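Side-chain contacts in uncharacterized protein (Staphylococcus saprophyticus subsp. saprophyticus ATCC 15305, PDB 3FOJ), which is of unknown function but has a rhodanese-like domain, a fold shared by sulfurtransferases and related to certain phosphatases: residues V19-V24 and G33-A38; D48-F53 and V73-Q78. All coordinates share one frame; numbering follows the deposited sequence.

Overall arrangement
The chain is a rhodanese-like domain built on a parallel sheet, and both contacts lie within it. From the N terminus, strand 20-23 leads into helix 27-30, and the loop 33-38 then returns to the strand. Interaction 1 closes this short excursion just before strand 39-40 takes its place at the sheet edge. Interaction 2 opens later, at the 3-10 turn in 48-53. It closes on the C-terminal end of helix 67-77, after strand 58-62 has been laid down. The two contacts follow one another without nesting or crossing. Their centres are about 16 Å apart, but they touch where Val22 CG2 packs on Phe53 CE1 at 3.9 Å.

Interaction 1: residues V19-V24 and G33-A38; sequences VNIVDV and GIIPGA
Ile21 meets the loop 33-38 through both branches of its side chain. Water 1 accepts from Ile21 N at 3.0 Å. It donates to Gly37 O at 2.7 Å. With chi1 at -63°, CG1 lies beside the backbone N and CG2 beside the carbonyl carbon, and the two arms reach different partners. Ile21 CD1 meets Ile35 CG2 at 3.8 Å, the two side chains crossing at about a right angle. Ile21 CG2 rests on Ala38 CB, also at 3.8 Å. Ile21 O lies 3.6 Å from Ala38 CA in a CA-H...O contact. Two residues on, Asp23 extends its carboxylate past Ile34, whose CG2 packs against OD2. That oxygen also accepts from water 2, which in turn accepts from Ile35 N, while Arg25 gives OD2 a salt bridge. The loop is folded by a type II turn from Ile35 to Ala38, closed by Ala38 N bonding to Ile35 O at 3.0 Å. Ile35 also touches Met90 and Phe93 of helix 89-93. Strand 20-23, helix 27-30, this loop and the parallel strand 39-40 form a beta-alpha-beta crossover of the rhodanese-like fold.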
loop_
_atom_site.group_PDB
_atom_site.type_symbol
_atom_site.label_atom_id
_atom_site.label_comp_id
_atom_site.label_asym_id
_atom_site.label_seq_id
_atom_site.Cartn_x
_atom_site.Cartn_y
_atom_site.Cartn_z
ATOM N N VAL A 19 -1.505 9.650 4.888
ATOM C CA VAL A 19 -0.787 9.253 3.682
ATOM C C VAL A 19 -1.658 8.378 2.791
ATOM O O VAL A 19 -2.639 7.783 3.248
ATOM C CB VAL A 19 0.505 8.476 4.019
ATOM C CG1 VAL A 19 1.466 9.370 4.786
ATOM C CG2 VAL A 19 0.166 7.228 4.821
ATOM N N ASN A 20 -1.294 8.312 1.514
ATOM C CA ASN A 20 -2.021 7.504 0.542
ATOM C C ASN A 20 -1.530 6.065 0.631
ATOM O O ASN A 20 -0.354 5.797 0.395
ATOM C CB ASN A 20 -1.763 8.014 -0.872
ATOM C CG ASN A 20 -2.175 9.460 -1.065
ATOM O OD1 ASN A 20 -1.551 10.191 -1.832
ATOM N ND2 ASN A 20 -3.238 9.873 -0.390
ATOM N N ILE A 21 -2.428 5.145 0.969
ATOM C CA ILE A 21 -2.081 3.734 1.069
ATOM C C ILE A 21 -2.895 2.941 0.053
ATOM O O ILE A 21 -4.093 3.169 -0.093
ATOM C CB ILE A 21 -2.397 3.166 2.470
ATOM C CG1 ILE A 21 -1.555 3.883 3.526
ATOM C CG2 ILE A 21 -2.141 1.662 2.496
ATOM C CD1 ILE A 21 -1.922 3.509 4.947
ATOM N N VAL A 22 -2.232 2.024 -0.650
ATOM C CA VAL A 22 -2.889 1.162 -1.626
ATOM C C VAL A 22 -2.613 -0.291 -1.235
ATOM O O VAL A 22 -1.458 -0.734 -1.202
ATOM C CB VAL A 22 -2.373 1.408 -3.070
ATOM C CG1 VAL A 22 -3.058 0.452 -4.037
ATOM C CG2 VAL A 22 -2.636 2.852 -3.481
ATOM N N ASP A 23 -3.691 -1.002 -0.917
ATOM C CA ASP A 23 -3.676 -2.408 -0.507
ATOM C C ASP A 23 -3.880 -3.229 -1.782
ATOM O O ASP A 23 -4.951 -3.177 -2.382
ATOM C CB ASP A 23 -4.842 -2.639 0.463
ATOM C CG ASP A 23 -4.848 -4.026 1.078
ATOM O OD1 ASP A 23 -4.390 -4.994 0.435
ATOM O OD2 ASP A 23 -5.346 -4.150 2.219
ATOM N N VAL A 24 -2.867 -3.993 -2.189
ATOM C CA VAL A 24 -2.962 -4.771 -3.421
ATOM C C VAL A 24 -3.275 -6.264 -3.268
ATOM O O VAL A 24 -3.073 -7.051 -4.198
ATOM C CB VAL A 24 -1.672 -4.582 -4.269
ATOM C CG1 VAL A 24 -1.487 -3.099 -4.590
ATOM C CG2 VAL A 24 -0.451 -5.100 -3.509
ATOM N N GLY A 33 -10.056 -7.398 6.760
ATOM C CA GLY A 33 -9.700 -6.142 7.395
ATOM C C GLY A 33 -8.615 -5.362 6.682
ATOM O O GLY A 33 -7.625 -5.934 6.229
ATOM N N ILE A 34 -8.800 -4.049 6.591
ATOM C CA ILE A 34 -7.823 -3.192 5.932
ATOM C C ILE A 34 -7.404 -2.039 6.835
ATOM O O ILE A 34 -8.063 -1.735 7.831
ATOM C CB ILE A 34 -8.382 -2.582 4.615
ATOM C CG1 ILE A 34 -9.559 -1.650 4.917
ATOM C CG2 ILE A 34 -8.823 -3.689 3.664
ATOM C CD1 ILE A 34 -10.023 -0.859 3.714
ATOM N N ILE A 35 -6.293 -1.406 6.482
ATOM C CA ILE A 35 -5.808 -0.255 7.228
ATOM C C ILE A 35 -6.806 0.865 6.945
ATOM O O ILE A 35 -7.168 1.101 5.790
ATOM C CB ILE A 35 -4.414 0.171 6.732
ATOM C CG1 ILE A 35 -3.391 -0.917 7.065
ATOM C CG2 ILE A 35 -4.037 1.516 7.333
ATOM C CD1 ILE A 35 -2.018 -0.679 6.458
ATOM N N PRO A 36 -7.284 1.557 7.991
ATOM C CA PRO A 36 -8.245 2.639 7.751
ATOM C C PRO A 36 -7.728 3.628 6.705
ATOM O O PRO A 36 -6.570 4.053 6.758
ATOM C CB PRO A 36 -8.396 3.277 9.129
ATOM C CG PRO A 36 -8.183 2.110 10.059
ATOM C CD PRO A 36 -6.999 1.413 9.430
ATOM N N GLY A 37 -8.583 3.966 5.744
ATOM C CA GLY A 37 -8.209 4.910 4.703
ATOM C C GLY A 37 -7.555 4.333 3.458
ATOM O O GLY A 37 -7.355 5.046 2.477
ATOM N N ALA A 38 -7.225 3.048 3.483
ATOM C CA ALA A 38 -6.570 2.418 2.344
ATOM C C ALA A 38 -7.495 2.174 1.156
ATOM O O ALA A 38 -8.680 1.881 1.322
ATOM C CB ALA A 38 -5.933 1.097 2.778
HETATM O O HOH W 1 -5.224 6.090 1.238
HETATM O O HOH W 2 -4.747 -2.543 4.277
#

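Interaction 2: residues D48-F53 and V73-Q78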
loop_
_atom_site.group_PDB
_atom_site.type_symbol
_atom_site.label_atom_id
_atom_site.label_comp_id
_atom_site.label_asym_id
_atom_site.label_seq_id
_atom_site.Cartn_x
_atom_site.Cartn_y
_atom_site.Cartn_z
ATOM N N ASP A 48 -4.190 -1.667 -15.249
ATOM C CA ASP A 48 -5.381 -1.033 -15.812
ATOM C C ASP A 48 -5.930 0.084 -14.934
ATOM O O ASP A 48 -6.962 0.674 -15.251
ATOM C CB ASP A 48 -6.482 -2.076 -16.043
ATOM C CG ASP A 48 -6.233 -2.927 -17.271
ATOM O OD1 ASP A 48 -6.099 -2.357 -18.376
ATOM O OD2 ASP A 48 -6.180 -4.166 -17.137
ATOM N N ASN A 49 -5.242 0.387 -13.840
ATOM C CA ASN A 49 -5.706 1.433 -12.937
ATOM C C ASN A 49 -4.682 2.532 -12.683
ATOM O O ASN A 49 -4.683 3.154 -11.623
ATOM C CB ASN A 49 -6.146 0.810 -11.610
ATOM C CG ASN A 49 -7.456 0.058 -11.735
ATOM O OD1 ASN A 49 -8.534 0.645 -11.632
ATOM N ND2 ASN A 49 -7.372 -1.242 -11.982
ATOM N N LEU A 50 -3.817 2.780 -13.662
ATOM C CA LEU A 50 -2.799 3.813 -13.519
ATOM C C LEU A 50 -3.399 5.215 -13.394
ATOM O O LEU A 50 -2.794 6.101 -12.794
ATOM C CB LEU A 50 -1.819 3.755 -14.700
ATOM C CG LEU A 50 -0.866 2.554 -14.701
ATOM C CD1 LEU A 50 -0.015 2.550 -15.965
ATOM C CD2 LEU A 50 0.027 2.624 -13.468
ATOM N N ASN A 51 -4.597 5.409 -13.940
ATOM C CA ASN A 51 -5.259 6.711 -13.877
ATOM C C ASN A 51 -5.674 7.086 -12.451
ATOM O O ASN A 51 -6.006 8.240 -12.174
ATOM C CB ASN A 51 -6.474 6.717 -14.815
ATOM C CG ASN A 51 -7.141 8.077 -14.908
ATOM O OD1 ASN A 51 -8.142 8.338 -14.243
ATOM N ND2 ASN A 51 -6.581 8.953 -15.734
ATOM N N TYR A 52 -5.652 6.113 -11.545
ATOM C CA TYR A 52 -6.005 6.369 -10.150
ATOM C C TYR A 52 -4.930 7.208 -9.460
ATOM O O TYR A 52 -5.231 8.041 -8.603
ATOM C CB TYR A 52 -6.150 5.051 -9.375
ATOM C CG TYR A 52 -6.244 5.243 -7.876
ATOM C CD1 TYR A 52 -7.447 5.621 -7.277
ATOM C CD2 TYR A 52 -5.121 5.094 -7.058
ATOM C CE1 TYR A 52 -7.528 5.850 -5.905
ATOM C CE2 TYR A 52 -5.195 5.323 -5.686
ATOM C CZ TYR A 52 -6.399 5.700 -5.118
ATOM O OH TYR A 52 -6.475 5.936 -3.764
ATOM N N PHE A 53 -3.680 6.971 -9.845
ATOM C CA PHE A 53 -2.521 7.629 -9.246
ATOM C C PHE A 53 -2.223 9.051 -9.719
ATOM O O PHE A 53 -2.006 9.292 -10.908
ATOM C CB PHE A 53 -1.287 6.744 -9.460
ATOM C CG PHE A 53 -1.429 5.360 -8.882
ATOM C CD1 PHE A 53 -1.097 5.103 -7.554
ATOM C CD2 PHE A 53 -1.927 4.318 -9.660
ATOM C CE1 PHE A 53 -1.266 3.830 -7.006
ATOM C CE2 PHE A 53 -2.105 3.044 -9.126
ATOM C CZ PHE A 53 -1.770 2.797 -7.794
ATOM N N VAL A 73 5.563 -1.552 -6.633
ATOM C CA VAL A 73 6.267 -0.281 -6.505
ATOM C C VAL A 73 7.180 -0.059 -7.709
ATOM O O VAL A 73 7.177 1.017 -8.296
ATOM C CB VAL A 73 7.090 -0.226 -5.196
ATOM C CG1 VAL A 73 8.005 1.003 -5.188
ATOM C CG2 VAL A 73 6.139 -0.170 -4.003
ATOM N N GLN A 74 7.949 -1.078 -8.081
ATOM C CA GLN A 74 8.844 -0.962 -9.232
ATOM C C GLN A 74 8.042 -0.673 -10.497
ATOM O O GLN A 74 8.421 0.174 -11.309
ATOM C CB GLN A 74 9.655 -2.244 -9.412
ATOM C CG GLN A 74 10.718 -2.456 -8.346
ATOM C CD GLN A 74 11.634 -3.618 -8.666
ATOM O OE1 GLN A 74 11.204 -4.770 -8.715
ATOM N NE2 GLN A 74 12.908 -3.319 -8.891
ATOM N N TYR A 75 6.927 -1.376 -10.658
ATOM C CA TYR A 75 6.075 -1.177 -11.818
ATOM C C TYR A 75 5.556 0.261 -11.850
ATOM O O TYR A 75 5.607 0.929 -12.882
ATOM C CB TYR A 75 4.895 -2.151 -11.776
ATOM C CG TYR A 75 3.953 -1.990 -12.937
ATOM C CD1 TYR A 75 4.268 -2.507 -14.194
ATOM C CD2 TYR A 75 2.767 -1.276 -12.796
ATOM C CE1 TYR A 75 3.424 -2.312 -15.279
ATOM C CE2 TYR A 75 1.917 -1.075 -13.874
ATOM C CZ TYR A 75 2.252 -1.592 -15.113
ATOM O OH TYR A 75 1.420 -1.380 -16.183
ATOM N N LEU A 76 5.058 0.739 -10.712
ATOM C CA LEU A 76 4.539 2.098 -10.634
ATOM C C LEU A 76 5.614 3.137 -10.953
ATOM O O LEU A 76 5.381 4.049 -11.744
ATOM C CB LEU A 76 3.941 2.361 -9.247
ATOM C CG LEU A 76 2.655 1.578 -8.959
ATOM C CD1 LEU A 76 2.227 1.826 -7.526
ATOM C CD2 LEU A 76 1.550 2.001 -9.929
ATOM N N GLU A 77 6.794 2.996 -10.350
ATOM C CA GLU A 77 7.878 3.945 -10.601
ATOM C C GLU A 77 8.272 3.973 -12.078
ATOM O O GLU A 77 8.586 5.032 -12.623
ATOM C CB GLU A 77 9.104 3.599 -9.746
ATOM C CG GLU A 77 8.980 3.960 -8.262
ATOM C CD GLU A 77 9.153 5.452 -7.983
ATOM O OE1 GLU A 77 9.686 6.184 -8.848
ATOM O OE2 GLU A 77 8.772 5.893 -6.878
ATOM N N GLN A 78 8.241 2.814 -12.727
ATOM C CA GLN A 78 8.592 2.724 -14.141
ATOM C C GLN A 78 7.479 3.268 -15.036
ATOM O O GLN A 78 7.601 3.293 -16.263
ATOM C CB GLN A 78 8.946 1.275 -14.500
ATOM C CG GLN A 78 10.183 0.777 -13.751
ATOM C CD GLN A 78 10.568 -0.654 -14.074
ATOM O OE1 GLN A 78 11.403 -1.248 -13.387
ATOM N NE2 GLN A 78 9.972 -1.213 -15.118
#
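The 3-10 turn of 48-53 runs beside the last turns of helix 67-77, with the backbones nearest at Leu50 and Leu76, whose CA atoms are 8.1 Å apart. The gap is bridged by apolar side chains. Leu76, whose CB is directed toward the turn, gives the largest share of the contact. Its CD2 sits over one face of the Phe53 ring, 4.1 Å from the centroid and 19° off the ring normal, a CH-pi contact displaced toward the rim near CE2. CD1 of the same leucine reaches the ring at CE1 and CZ, and the two side chains cross at about a right angle. Tyr52 CD2 covers the opposite face of the ring, which is therefore clamped between a neighbour in its own turn and a leucine of the helix.

Leu50 adds a second point of contact. Its CB starts off to one side, but the end of the chain comes closer. Leu50 CD2 touches Leu76 CD2 at 3.9 Å as the two leucines slide past each other in opposite directions. The same methyl approaches Tyr75 CE2 at 4.2 Å, and Leu50 CD1 lies equally far from Tyr75 OH.

Tyr75 also touches Ile46 and Pro47 of the preceding loop. Deeper in, Leu76 touches Ile61 of strand 58-62 and Ala83 of strand 82-86, and Phe53 meets Tyr59 edge to face. The contact thus fastens the turn after strand 39-40 to helix 67-77, whose inner side rests on two adjacent parallel strands.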